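Local coordinates for polyketide cyclase / dehydrase and lipid transport (Nitrosospira multiformis, PDB 3P51), which is of unknown function but belongs to the polyketide cyclase and lipid transport family, and probably binds a hydrophobic ligand in a cavity, at residues V122-M125 / N126-R130. Sequence-based numbering, arbitrary orientation.
Sequences VEYM and NTVYR
M125 and Y129, one turn apart on the same helix, meet where the selenomethionine folds its terminal methyl over one face of the tyrosine ring, an example of how i to i+4 spacing brings side chains together. Followed outward from CB, the M125 chain sends CG off anti to the carbonyl carbon (chi1 -67°), and further bends at chi2 and chi3 carry SE round until CE points at the ring. There CE lies 3.5 Å from Y129 CZ and 3.6 Å from Y129 OH, a CH-pi-like approach near the phenol end, while V128 CG1 stands 4.1 Å from the same CE. At its other end the ring rests near the helix backbone, Y129 CD2 coming within 3.5 Å of M125 O, which also accepts the 2.8 Å hydrogen bond from Y129 N. The buried hydroxyl is satisfied outside the helix by the hydroxyls of Y91 and Y74, and W110 meets the ring. A leucine in place of Y129 would probably leave the M125 methyl without its aromatic face and the hydroxyls of Y91 and Y74 without their shared partner. On neighbouring faces, V128 CG2 approaches the Y124 ring obliquely, 3.8 Å from CE2; the V122 and N126 side chains lie side by side, CG1 beside ND2, and N126 OD1 accepts a hydrogen bond from N6 ND2 on strand 3-10. T127 OG1 adds a weak bond to E123 O, which already accepts the hydrogen bond from T127 N. The i to i+4 backbone bonds are those of an alpha-helix; M125, V128 and Y129 buried on one side, with E123 and T127 exposed, make it amphipathic, here the long C-terminal helix packed against the antiparallel sheet of the Bet v 1-like helix-grip fold.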
# COMPACT_ATOMS: atom_id res chain seq x y z
N VAL A 122 5.10 24.07 -5.86
CA VAL A 122 6.07 23.04 -5.46
C VAL A 122 7.10 23.61 -4.49
O VAL A 122 7.29 23.09 -3.40
CB VAL A 122 6.79 22.39 -6.67
CG1 VAL A 122 8.07 21.68 -6.23
CG2 VAL A 122 5.86 21.42 -7.39
N GLU A 123 7.75 24.70 -4.88
CA GLU A 123 8.73 25.31 -4.00
C GLU A 123 8.06 25.70 -2.68
O GLU A 123 8.61 25.48 -1.60
CB GLU A 123 9.37 26.54 -4.64
CG GLU A 123 10.21 27.35 -3.64
CD GLU A 123 11.09 28.41 -4.30
OE1 GLU A 123 10.59 29.14 -5.18
OE2 GLU A 123 12.28 28.51 -3.91
N TYR A 124 6.86 26.27 -2.77
CA TYR A 124 6.16 26.77 -1.59
C TYR A 124 5.87 25.66 -0.56
O TYR A 124 6.10 25.84 0.64
CB TYR A 124 4.88 27.53 -1.98
CG TYR A 124 4.06 28.02 -0.80
CD1 TYR A 124 4.26 29.29 -0.27
CD2 TYR A 124 3.10 27.20 -0.21
CE1 TYR A 124 3.51 29.73 0.82
CE2 TYR A 124 2.35 27.64 0.87
CZ TYR A 124 2.56 28.90 1.38
OH TYR A 124 1.82 29.33 2.46
N MSE A 125 5.39 24.50 -1.01
CA MSE A 125 5.10 23.42 -0.08
C MSE A 125 6.36 22.73 0.45
O MSE A 125 6.40 22.31 1.61
CB MSE A 125 4.12 22.40 -0.68
CG MSE A 125 2.71 22.97 -0.90
SE MSE A 125 1.89 23.75 0.72
CE MSE A 125 1.87 22.15 1.84
N ASN A 126 7.39 22.63 -0.39
CA ASN A 126 8.69 22.17 0.11
C ASN A 126 9.12 23.02 1.30
O ASN A 126 9.61 22.51 2.30
CB ASN A 126 9.76 22.21 -0.98
CG ASN A 126 9.76 20.97 -1.85
OD1 ASN A 126 9.37 19.90 -1.40
ND2 ASN A 126 10.21 21.11 -3.09
N THR A 127 8.93 24.33 1.19
CA THR A 127 9.32 25.25 2.25
C THR A 127 8.49 25.03 3.50
O THR A 127 9.02 24.97 4.61
CB THR A 127 9.21 26.71 1.79
OG1 THR A 127 10.27 26.98 0.87
CG2 THR A 127 9.31 27.66 2.97
N VAL A 128 7.17 24.92 3.33
CA VAL A 128 6.28 24.63 4.44
C VAL A 128 6.63 23.31 5.14
O VAL A 128 6.88 23.28 6.34
CB VAL A 128 4.80 24.62 3.98
CG1 VAL A 128 3.91 23.89 5.00
CG2 VAL A 128 4.31 26.06 3.74
N TYR A 129 6.65 22.21 4.38
CA TYR A 129 6.96 20.92 4.99
C TYR A 129 8.33 20.86 5.66
O TYR A 129 8.47 20.25 6.71
CB TYR A 129 6.79 19.79 3.98
CG TYR A 129 5.34 19.51 3.70
CD1 TYR A 129 4.41 19.56 4.73
CD2 TYR A 129 4.89 19.25 2.42
CE1 TYR A 129 3.06 19.32 4.49
CE2 TYR A 129 3.55 19.01 2.17
CZ TYR A 129 2.64 19.05 3.21
OH TYR A 129 1.30 18.81 2.97
N ARG A 130 9.33 21.50 5.08
CA ARG A 130 10.66 21.47 5.68
C ARG A 130 10.67 22.20 7.02
O ARG A 130 11.33 21.79 7.96
CB ARG A 130 11.71 22.04 4.72
CG ARG A 130 12.03 21.08 3.58
CD ARG A 130 12.65 21.76 2.38
NE ARG A 130 12.75 20.83 1.25
CZ ARG A 130 13.16 21.17 0.03
NH1 ARG A 130 13.50 22.44 -0.22
NH2 ARG A 130 13.22 20.26 -0.94